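Local structure of IPT/TIG domain-containing protein BACOVA_02650 (Bacteroides ovatus, 5E7H) at residues V32-N35 with G36-I40; D39-V42 with G43-T46; K201-G205 with K206-C210; A221-Q224 with D225-R229. The protein binds polysaccharide at the cell surface and probably captures xyloglucan before its transport into the periplasm, this piece holding an IPT/TIG domain and the C-terminal xyloglucan-binding domain. All blocks are in the same frame, centred on the assembly; numbering follows the deposited sequence.

Contact 1. Residues V32-N35 with G36-I40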
loop_
_atom_site.group_PDB
_atom_site.type_symbol
_atom_site.label_atom_id
_atom_site.label_comp_id
_atom_site.label_asym_id
_atom_site.label_seq_id
_atom_site.Cartn_x
_atom_site.Cartn_y
_atom_site.Cartn_z
ATOM N N VAL A 32 2.107 9.800 21.103
ATOM C CA VAL A 32 2.059 8.837 20.005
ATOM C C VAL A 32 3.487 8.632 19.509
ATOM O O VAL A 32 4.092 9.541 18.936
ATOM C CB VAL A 32 1.138 9.294 18.841
ATOM C CG1 VAL A 32 1.217 8.329 17.658
ATOM C CG2 VAL A 32 -0.303 9.401 19.327
ATOM N N ASN A 33 4.026 7.440 19.760
ATOM C CA ASN A 33 5.398 7.122 19.394
ATOM C C ASN A 33 5.429 6.246 18.156
ATOM O O ASN A 33 4.710 5.257 18.076
ATOM C CB ASN A 33 6.128 6.419 20.536
ATOM C CG ASN A 33 7.540 6.030 20.158
ATOM O OD1 ASN A 33 7.775 4.923 19.705
ATOM N ND2 ASN A 33 8.485 6.964 20.309
ATOM N N ILE A 34 6.262 6.634 17.198
ATOM C CA ILE A 34 6.446 5.902 15.962
ATOM C C ILE A 34 7.711 5.053 15.979
ATOM O O ILE A 34 8.823 5.587 15.927
ATOM C CB ILE A 34 6.522 6.863 14.766
ATOM C CG1 ILE A 34 5.354 7.859 14.757
ATOM C CG2 ILE A 34 6.536 6.080 13.473
ATOM C CD1 ILE A 34 3.944 7.263 14.797
ATOM N N ASN A 35 7.527 3.739 16.131
ATOM C CA ASN A 35 8.592 2.742 15.987
ATOM C C ASN A 35 9.775 2.966 16.912
ATOM O O ASN A 35 10.883 2.537 16.604
ATOM C CB ASN A 35 9.066 2.684 14.519
ATOM C CG ASN A 35 8.012 2.104 13.594
ATOM O OD1 ASN A 35 6.847 1.971 13.980
ATOM N ND2 ASN A 35 8.418 1.728 12.380
ATOM N N GLY A 36 9.508 3.586 18.062
ATOM C CA GLY A 36 10.527 3.949 19.045
ATOM C C GLY A 36 11.636 4.848 18.477
ATOM O O GLY A 36 12.761 4.866 18.987
ATOM N N GLU A 37 11.298 5.633 17.459
ATOM C CA GLU A 37 12.259 6.551 16.846
ATOM C C GLU A 37 11.919 8.015 17.066
ATOM O O GLU A 37 12.814 8.824 17.285
ATOM C CB GLU A 37 12.355 6.280 15.352
ATOM C CG GLU A 37 12.963 4.924 15.080
ATOM C CD GLU A 37 13.208 4.644 13.618
ATOM O OE1 GLU A 37 13.306 5.602 12.812
ATOM O OE2 GLU A 37 13.301 3.445 13.278
ATOM N N PHE A 38 10.640 8.353 16.987
ATOM C CA PHE A 38 10.213 9.736 17.223
ATOM C C PHE A 38 8.758 9.793 17.666
ATOM O O PHE A 38 7.996 8.870 17.402
ATOM C CB PHE A 38 10.419 10.583 15.957
ATOM C CG PHE A 38 9.685 10.071 14.738
ATOM C CD1 PHE A 38 10.278 9.154 13.855
ATOM C CD2 PHE A 38 8.391 10.493 14.452
ATOM C CE1 PHE A 38 9.606 8.687 12.752
ATOM C CE2 PHE A 38 7.721 10.025 13.350
ATOM C CZ PHE A 38 8.320 9.118 12.489
ATOM N N ASP A 39 8.385 10.902 18.310
ATOM C CA ASP A 39 7.018 11.137 18.780
ATOM C C ASP A 39 6.313 12.121 17.859
ATOM O O ASP A 39 6.951 12.988 17.254
ATOM C CB ASP A 39 6.997 11.694 20.216
ATOM C CG ASP A 39 7.539 10.727 21.238
ATOM O OD1 ASP A 39 7.438 9.506 21.032
ATOM O OD2 ASP A 39 8.047 11.196 22.279
ATOM N N ILE A 40 4.996 11.995 17.770
ATOM C CA ILE A 40 4.167 12.999 17.119
ATOM C C ILE A 40 3.842 14.070 18.159
ATOM O O ILE A 40 3.333 13.738 19.222
ATOM C CB ILE A 40 2.857 12.395 16.567
ATOM C CG1 ILE A 40 3.139 11.179 15.668
ATOM C CG2 ILE A 40 2.028 13.463 15.837
ATOM C CD1 ILE A 40 3.922 11.461 14.418
HETATM O O HOH W 1 3.749 12.196 21.158
#
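With chi1 at 178°, Asn33 swings its amide away from its own N-H and brings it within range of both the turn and Asp39, whereas Phe38 has CG between backbone N and carbonyl carbon (chi1 58°), which turns the ring back against Ile34. Asn33 OD1 accepts from Gly36 N at 2.7 Å through a bent bond, the donor tilted from the carbonyl plane, while Asn33 ND2 gives a straighter bond to Asp39 OD1 at 2.8 Å, with that oxygen close to the amide plane. An amide suits this place because it accepts at one end and donates at the other; an alanine here would probably leave Gly36 N and Asp39 OD1 without these mates and the turn less firmly tied to the strand. Asn35 and Gly36 both take positive phi, natural for asparagine and glycine in a tight turn. Glu37 N bonds to Ile34 O at 2.9 Å and Phe38 N reaches the same oxygen weakly, so that Glu37 and Phe38 both face Ile34, a classic beta bulge. Ile34 N closes the pair on Phe38 O at 2.8 Å. On the opposite face from Asn33, Ile34 CB sits over the Phe38 ring in a CH-pi contact, 3.9 Å from the centroid, and Ile34 CG1 touches Ile40 CD1. Asp39 OD1 also pairs with Arg31, and Glu37 with Thr63. The hairpin of strands 31-34 and 38-40 forms one margin of its sheet: strand 68-72 adjoins 31-34 on the other side, and Phe56 of strand 53-57 packs on Val32, Ile34 and Ile40.

Contact 2. Residues D39-V42 with G43-T46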
loop_
_atom_site.group_PDB
_atom_site.type_symbol
_atom_site.label_atom_id
_atom_site.label_comp_id
_atom_site.label_asym_id
_atom_site.label_seq_id
_atom_site.Cartn_x
_atom_site.Cartn_y
_atom_site.Cartn_z
ATOM N N ASP A 39 8.385 10.902 18.310
ATOM C CA ASP A 39 7.018 11.137 18.780
ATOM C C ASP A 39 6.313 12.121 17.859
ATOM O O ASP A 39 6.951 12.988 17.254
ATOM C CB ASP A 39 6.997 11.694 20.216
ATOM C CG ASP A 39 7.539 10.727 21.238
ATOM O OD1 ASP A 39 7.438 9.506 21.032
ATOM O OD2 ASP A 39 8.047 11.196 22.279
ATOM N N ILE A 40 4.996 11.995 17.770
ATOM C CA ILE A 40 4.167 12.999 17.119
ATOM C C ILE A 40 3.842 14.070 18.159
ATOM O O ILE A 40 3.333 13.738 19.222
ATOM C CB ILE A 40 2.857 12.395 16.567
ATOM C CG1 ILE A 40 3.139 11.179 15.668
ATOM C CG2 ILE A 40 2.028 13.463 15.837
ATOM C CD1 ILE A 40 3.922 11.461 14.418
ATOM N N PRO A 41 4.151 15.346 17.870
ATOM C CA PRO A 41 3.770 16.429 18.788
ATOM C C PRO A 41 2.289 16.353 19.155
ATOM O O PRO A 41 1.472 16.270 18.242
ATOM C CB PRO A 41 4.065 17.696 17.978
ATOM C CG PRO A 41 5.098 17.290 16.996
ATOM C CD PRO A 41 4.791 15.860 16.648
ATOM N N VAL A 42 1.958 16.384 20.443
ATOM C CA VAL A 42 0.575 16.200 20.874
ATOM C C VAL A 42 -0.333 17.237 20.227
ATOM O O VAL A 42 -1.476 16.948 19.880
ATOM C CB VAL A 42 0.456 16.262 22.403
ATOM C CG1 VAL A 42 -1.006 16.246 22.844
ATOM C CG2 VAL A 42 1.211 15.090 23.016
ATOM N N GLY A 43 0.197 18.438 20.033
ATOM C CA GLY A 43 -0.549 19.500 19.392
ATOM C C GLY A 43 -0.903 19.239 17.941
ATOM O O GLY A 43 -1.774 19.907 17.385
ATOM N N ASP A 44 -0.237 18.261 17.321
ATOM C CA ASP A 44 -0.474 17.923 15.921
ATOM C C ASP A 44 -1.326 16.658 15.780
ATOM O O ASP A 44 -1.528 16.158 14.680
ATOM C CB ASP A 44 0.858 17.733 15.194
ATOM C CG ASP A 44 1.688 19.006 15.155
ATOM O OD1 ASP A 44 1.100 20.100 15.234
ATOM O OD2 ASP A 44 2.926 18.905 15.036
ATOM N N ILE A 45 -1.814 16.150 16.904
ATOM C CA ILE A 45 -2.701 14.989 16.894
ATOM C C ILE A 45 -4.139 15.458 16.993
ATOM O O ILE A 45 -4.473 16.243 17.881
ATOM C CB ILE A 45 -2.404 14.036 18.057
ATOM C CG1 ILE A 45 -0.933 13.626 18.030
ATOM C CG2 ILE A 45 -3.311 12.807 17.976
ATOM C CD1 ILE A 45 -0.472 12.914 19.271
ATOM N N THR A 46 -4.986 14.972 16.092
ATOM C CA THR A 46 -6.413 15.289 16.124
ATOM C C THR A 46 -7.179 14.091 16.658
ATOM O O THR A 46 -6.987 12.980 16.179
ATOM C CB THR A 46 -6.939 15.661 14.729
ATOM O OG1 THR A 46 -6.224 16.800 14.238
ATOM C CG2 THR A 46 -8.435 15.988 14.771
#
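Ile45 leans back over the turn onto Ile40. Ile45 CB lies 3.6 Å from Val42 O, the oxygen that receives the residue's own N-H. Ile45 CG1, placed anti to the carbonyl carbon (chi1 -55°), meets Ile40 CG2 at 3.7 Å and also approaches Pro41 O. From there chi2 is extended, and Ile45 CD1 ends 3.8 Å from Val42 CA, near Ile40 O. A branched aliphatic chain suits this spot, since it packs on the inner side of the bend, against Ile40. The bend is a short 3-10 turn held by two backbone bonds, Asp44 N to Pro41 O at 2.8 Å and Ile45 N to Val42 O at 3.1 Å. Both donors stand well above the plane of the carbonyl they reach. Pro41, having no N-H to offer, is well placed where the chain leaves strand 38-40 and turns. Its ring carbons lie against the Asp44 carboxylate, Pro41 CG being 3.3 Å from Asp44 OD2. Ile45 also rests on Val32 and Ile54, and Thr46 carries the chain on to pair with Ser55. The chemistry is thus divided: main-chain bonds fix the turn, and apolar contact between two isoleucines packs its inner side. The Asp44 carboxylate meets proline carbons within the turn, so its charge probably contributes little to holding the bend together.

Contact 3. Residues K201-G205 with K206-C210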
loop_
_atom_site.group_PDB
_atom_site.type_symbol
_atom_site.label_atom_id
_atom_site.label_comp_id
_atom_site.label_asym_id
_atom_site.label_seq_id
_atom_site.Cartn_x
_atom_site.Cartn_y
_atom_site.Cartn_z
ATOM N N LYS A 201 -13.459 2.061 0.145
ATOM C CA LYS A 201 -13.802 2.910 -1.000
ATOM C C LYS A 201 -12.598 3.292 -1.863
ATOM O O LYS A 201 -11.458 3.260 -1.406
ATOM C CB LYS A 201 -14.485 4.195 -0.520
ATOM C CG LYS A 201 -15.881 3.961 0.064
ATOM C CD LYS A 201 -15.923 4.185 1.565
ATOM C CE LYS A 201 -16.286 5.620 1.912
ATOM N NZ LYS A 201 -17.753 5.877 1.818
ATOM N N THR A 202 -12.848 3.663 -3.119
ATOM C CA THR A 202 -11.802 4.274 -3.938
ATOM C C THR A 202 -11.612 5.719 -3.501
ATOM O O THR A 202 -12.327 6.621 -3.949
ATOM C CB THR A 202 -12.127 4.217 -5.450
ATOM O OG1 THR A 202 -12.324 2.854 -5.828
ATOM C CG2 THR A 202 -10.994 4.807 -6.267
ATOM N N GLU A 203 -10.671 5.941 -2.590
ATOM C CA GLU A 203 -10.379 7.293 -2.130
ATOM C C GLU A 203 -9.706 8.033 -3.268
ATOM O O GLU A 203 -8.976 7.424 -4.062
ATOM C CB GLU A 203 -9.478 7.274 -0.884
ATOM C CG GLU A 203 -10.079 6.497 0.281
ATOM C CD GLU A 203 -11.303 7.156 0.884
ATOM O OE1 GLU A 203 -12.146 6.429 1.465
ATOM O OE2 GLU A 203 -11.443 8.391 0.771
ATOM N N THR A 204 -9.952 9.332 -3.357
ATOM C CA THR A 204 -9.324 10.150 -4.384
ATOM C C THR A 204 -8.589 11.340 -3.800
ATOM O O THR A 204 -8.941 11.847 -2.729
ATOM C CB THR A 204 -10.346 10.660 -5.403
ATOM O OG1 THR A 204 -11.340 11.441 -4.738
ATOM C CG2 THR A 204 -11.013 9.477 -6.129
ATOM N N GLY A 205 -7.549 11.768 -4.502
ATOM C CA GLY A 205 -6.830 12.974 -4.145
ATOM C C GLY A 205 -5.902 12.802 -2.977
ATOM O O GLY A 205 -5.394 13.809 -2.451
ATOM N N LYS A 206 -5.709 11.560 -2.548
ATOM C CA LYS A 206 -4.804 11.247 -1.452
ATOM C C LYS A 206 -4.350 9.815 -1.581
ATOM O O LYS A 206 -4.968 9.026 -2.297
ATOM C CB LYS A 206 -5.492 11.472 -0.104
ATOM C CG LYS A 206 -6.695 10.583 0.139
ATOM C CD LYS A 206 -7.419 11.002 1.414
ATOM C CE LYS A 206 -8.683 10.214 1.622
ATOM N NZ LYS A 206 -9.360 10.606 2.894
ATOM N N TRP A 207 -3.240 9.482 -0.932
ATOM C CA TRP A 207 -2.761 8.115 -0.915
ATOM C C TRP A 207 -3.633 7.214 -0.053
ATOM O O TRP A 207 -4.164 7.646 0.985
ATOM C CB TRP A 207 -1.337 8.061 -0.397
ATOM C CG TRP A 207 -0.283 8.580 -1.345
ATOM C CD1 TRP A 207 0.268 9.827 -1.347
ATOM C CD2 TRP A 207 0.367 7.855 -2.401
ATOM N NE1 TRP A 207 1.202 9.930 -2.345
ATOM C CE2 TRP A 207 1.282 8.735 -3.008
ATOM C CE3 TRP A 207 0.247 6.553 -2.904
ATOM C CZ2 TRP A 207 2.082 8.360 -4.064
ATOM C CZ3 TRP A 207 1.049 6.171 -3.973
ATOM C CH2 TRP A 207 1.960 7.076 -4.538
ATOM N N MET A 208 -3.787 5.970 -0.495
ATOM C CA MET A 208 -4.430 4.934 0.306
ATOM C C MET A 208 -3.597 3.671 0.260
ATOM O O MET A 208 -2.811 3.456 -0.688
ATOM C CB MET A 208 -5.844 4.641 -0.197
ATOM C CG MET A 208 -5.913 4.310 -1.648
ATOM S SD MET A 208 -7.599 3.875 -2.159
ATOM C CE MET A 208 -7.371 3.815 -3.934
ATOM N N GLN A 209 -3.760 2.846 1.286
ATOM C CA GLN A 209 -3.232 1.502 1.244
ATOM C C GLN A 209 -4.265 0.593 0.603
ATOM O O GLN A 209 -5.428 0.581 1.006
ATOM C CB GLN A 209 -2.892 1.004 2.636
ATOM C CG GLN A 209 -2.458 -0.457 2.651
ATOM C CD GLN A 209 -2.095 -0.910 4.059
ATOM O OE1 GLN A 209 -0.929 -0.890 4.461
ATOM N NE2 GLN A 209 -3.102 -1.255 4.825
ATOM N N CYS A 210 -3.828 -0.178 -0.385
ATOM C CA CYS A 210 -4.627 -1.223 -1.000
ATOM C C CYS A 210 -4.068 -2.574 -0.575
ATOM O O CYS A 210 -2.855 -2.717 -0.429
ATOM C CB CYS A 210 -4.593 -1.129 -2.520
ATOM S SG CYS A 210 -5.209 0.435 -3.177
HETATM O O HOH W 2 -6.225 7.240 -3.904
#
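The loop that leads into strand 207-213 of the xyloglucan-binding domain folds back over the strand's first residues, bringing Glu203 across from Lys206 and Met208. Glu203 bends at chi2 (-68°), which directs its carboxylate over the end of the lysine chain. Glu203 OE2 lies 3.4 Å from Lys206 CE and 3.7 Å from Lys206 NZ, the latter a long salt bridge, while Glu203 OE1 bonds to Thr199 OG1, earlier in the same loop. Lys206 is extended beyond CG, and this length carries its ammonium group back to the glutamate. Replacement of Glu203 by an alanine would probably leave Lys206 NZ without this acidic mate and its chain freer to swing. On the inner side, Met208 SD sits 3.7 Å from Glu203 N, and the flexible thioether follows the loop backbone, with CE 4.0 Å from Glu203 O. A water lies within hydrogen-bonding distance of both Glu203 O and Lys206 O, between loop and strand. Gly205 makes the bend with positive phi and pairs through its backbone with Val168, as Met208 does with Cys166. A loop running into a strand paired with an antiparallel neighbour, here 160-168, is typical of a predominantly beta domain such as this.

Contact 4. Residues A221-Q224 with D225-R229. With NA (sodium ion), chain J; FMT (formic acid), chain B.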
loop_
_atom_site.group_PDB
_atom_site.type_symbol
_atom_site.label_atom_id
_atom_site.label_comp_id
_atom_site.label_asym_id
_atom_site.label_seq_id
_atom_site.Cartn_x
_atom_site.Cartn_y
_atom_site.Cartn_z
ATOM N N ALA A 221 0.711 -23.320 -3.226
ATOM C CA ALA A 221 0.252 -23.656 -1.886
ATOM C C ALA A 221 0.983 -22.868 -0.803
ATOM O O ALA A 221 0.353 -22.283 0.091
ATOM C CB ALA A 221 0.410 -25.129 -1.654
ATOM N N THR A 222 2.313 -22.867 -0.862
ATOM C CA THR A 222 3.129 -22.190 0.145
ATOM C C THR A 222 4.075 -21.176 -0.480
ATOM O O THR A 222 4.271 -21.162 -1.704
ATOM C CB THR A 222 4.003 -23.159 0.941
ATOM O OG1 THR A 222 4.993 -23.711 0.062
ATOM C CG2 THR A 222 3.199 -24.308 1.567
ATOM N N TYR A 223 4.658 -20.336 0.367
ATOM C CA TYR A 223 5.564 -19.309 -0.089
ATOM C C TYR A 223 6.768 -19.955 -0.797
ATOM O O TYR A 223 7.196 -19.454 -1.842
ATOM C CB TYR A 223 5.971 -18.409 1.099
ATOM C CG TYR A 223 6.718 -17.192 0.696
ATOM C CD1 TYR A 223 6.177 -16.266 -0.192
ATOM C CD2 TYR A 223 7.984 -16.971 1.179
ATOM C CE1 TYR A 223 6.904 -15.143 -0.588
ATOM C CE2 TYR A 223 8.715 -15.855 0.801
ATOM C CZ TYR A 223 8.186 -14.954 -0.082
ATOM O OH TYR A 223 8.891 -13.831 -0.492
ATOM N N GLN A 224 7.288 -21.063 -0.278
ATOM C CA GLN A 224 8.415 -21.734 -0.941
ATOM C C GLN A 224 8.038 -22.216 -2.339
ATOM O O GLN A 224 8.851 -22.170 -3.272
ATOM C CB GLN A 224 8.920 -22.913 -0.117
ATOM C CG GLN A 224 10.206 -23.552 -0.692
ATOM C CD GLN A 224 11.351 -22.561 -0.722
ATOM O OE1 GLN A 224 12.106 -22.438 0.237
ATOM N NE2 GLN A 224 11.497 -21.859 -1.842
ATOM N N ASP A 225 6.820 -22.715 -2.503
ATOM C CA ASP A 225 6.393 -23.171 -3.829
ATOM C C ASP A 225 6.369 -22.008 -4.833
ATOM O O ASP A 225 6.763 -22.143 -6.007
ATOM C CB ASP A 225 5.007 -23.812 -3.749
ATOM C CG ASP A 225 4.990 -25.073 -2.913
ATOM O OD1 ASP A 225 5.951 -25.875 -2.966
ATOM O OD2 ASP A 225 3.994 -25.252 -2.185
ATOM N N PHE A 226 5.888 -20.853 -4.380
ATOM C CA PHE A 226 5.870 -19.631 -5.157
ATOM C C PHE A 226 7.292 -19.229 -5.542
ATOM O O PHE A 226 7.576 -18.942 -6.717
ATOM C CB PHE A 226 5.150 -18.548 -4.335
ATOM C CG PHE A 226 5.387 -17.125 -4.788
ATOM C CD1 PHE A 226 4.780 -16.628 -5.926
ATOM C CD2 PHE A 226 6.192 -16.282 -4.033
ATOM C CE1 PHE A 226 4.993 -15.284 -6.315
ATOM C CE2 PHE A 226 6.394 -14.966 -4.408
ATOM C CZ PHE A 226 5.796 -14.474 -5.548
ATOM N N LEU A 227 8.201 -19.235 -4.573
ATOM C CA LEU A 227 9.589 -18.856 -4.854
ATOM C C LEU A 227 10.208 -19.818 -5.872
ATOM O O LEU A 227 11.015 -19.399 -6.706
ATOM C CB LEU A 227 10.422 -18.823 -3.583
ATOM C CG LEU A 227 10.067 -17.716 -2.572
ATOM C CD1 LEU A 227 10.957 -17.879 -1.337
ATOM C CD2 LEU A 227 10.182 -16.322 -3.144
ATOM N N ASN A 228 9.826 -21.088 -5.806
ATOM C CA ASN A 228 10.397 -22.083 -6.701
ATOM C C ASN A 228 9.870 -22.014 -8.143
ATOM O O ASN A 228 10.289 -22.816 -8.961
ATOM C CB ASN A 228 10.192 -23.488 -6.107
ATOM C CG ASN A 228 11.172 -23.777 -4.995
ATOM O OD1 ASN A 228 12.142 -23.055 -4.826
ATOM N ND2 ASN A 228 10.922 -24.821 -4.222
ATOM N N ARG A 229 9.006 -21.045 -8.439
ATOM C CA ARG A 229 8.674 -20.745 -9.836
ATOM C C ARG A 229 9.872 -20.106 -10.521
ATOM O O ARG A 229 9.933 -20.073 -11.754
ATOM C CB ARG A 229 7.438 -19.858 -9.925
ATOM C CG ARG A 229 6.203 -20.593 -9.428
ATOM C CD ARG A 229 4.893 -19.906 -9.754
ATOM N NE ARG A 229 4.387 -20.265 -11.065
ATOM C CZ ARG A 229 3.381 -21.100 -11.317
ATOM N NH1 ARG A 229 2.689 -21.718 -10.356
ATOM N NH2 ARG A 229 3.053 -21.298 -12.564
HETATM NA NA NA J . 13.784 -18.642 -7.173
HETATM C C FMT B . 1.683 -24.081 -13.300
HETATM O O1 FMT B . 0.840 -23.665 -12.458
HETATM O O2 FMT B . 2.252 -23.252 -14.065
HETATM O O HOH W 3 1.924 -25.463 -4.835
#
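Residues 223-227 form a short helical turn whose backbone bonds run from Phe226 N to Thr222 O (3.1 Å), Leu227 N to Tyr223 O and Asn228 N to Gln224 O. Thr222 stands at the N-cap, with OG1 between backbone N and carbonyl carbon (chi1 67°), where it weakly accepts from Asp225 N at 3.3 Å. Asp225 answers with OD2, which takes Thr222 N at 3.2 Å on its anti side. The two residues thereby form a capping box: hydroxyl and carboxylate each reach a backbone N-H that the first turn would otherwise leave without a helical partner. The negative charge of Asp225 near the helix N-terminus would probably be favourable with the helix dipole.

Beyond the cap the buried rings of Tyr223 and Phe226 turn into the protein, and Leu227 packs on the first of them. Leu227 CG lies over one face of the Tyr223 ring in a CH-pi contact, 4.2 Å from the centroid; the flat ring gives the leucine a broad surface while its hydroxyl still reaches Val146 O. Phe226 CD2 meets Tyr223 CE1 at 3.7 Å, the two ring planes set obliquely at 31°. An apolar ring likewise suits buried Phe226, which meets Trp145 edge to face. At the C-terminal end Leu227 O binds a sodium ion at 2.9 Å, with Asn230 as its other protein ligand. Arg229 makes a salt bridge to Asp220 and weak bonds to a formic acid, probably from the crystallisation liquor. This is a short helix in a predominantly beta domain, opened by a Thr-Asp capping box and closed beside a sodium site.

Contacts 1 and 2 are consecutive pieces of the IPT/TIG domain: they share Asp39 and Ile40 and touch where Val32 CG2 packs on Ile45 CD1. Contact 1 is partly buried and mixes strand pairing with amide and apolar contacts, whereas contact 2 is a surface turn with a single apolar pair inside. Contacts 3 and 4 lie in the xyloglucan-binding domain, their centres about 31 Å apart on opposite sides of the chain's centre. Contact 3 is a surface loop joined to a strand by a long salt bridge, water and thioether packing; contact 4 is partly buried, combining a helix cap, ring packing and a sodium ion.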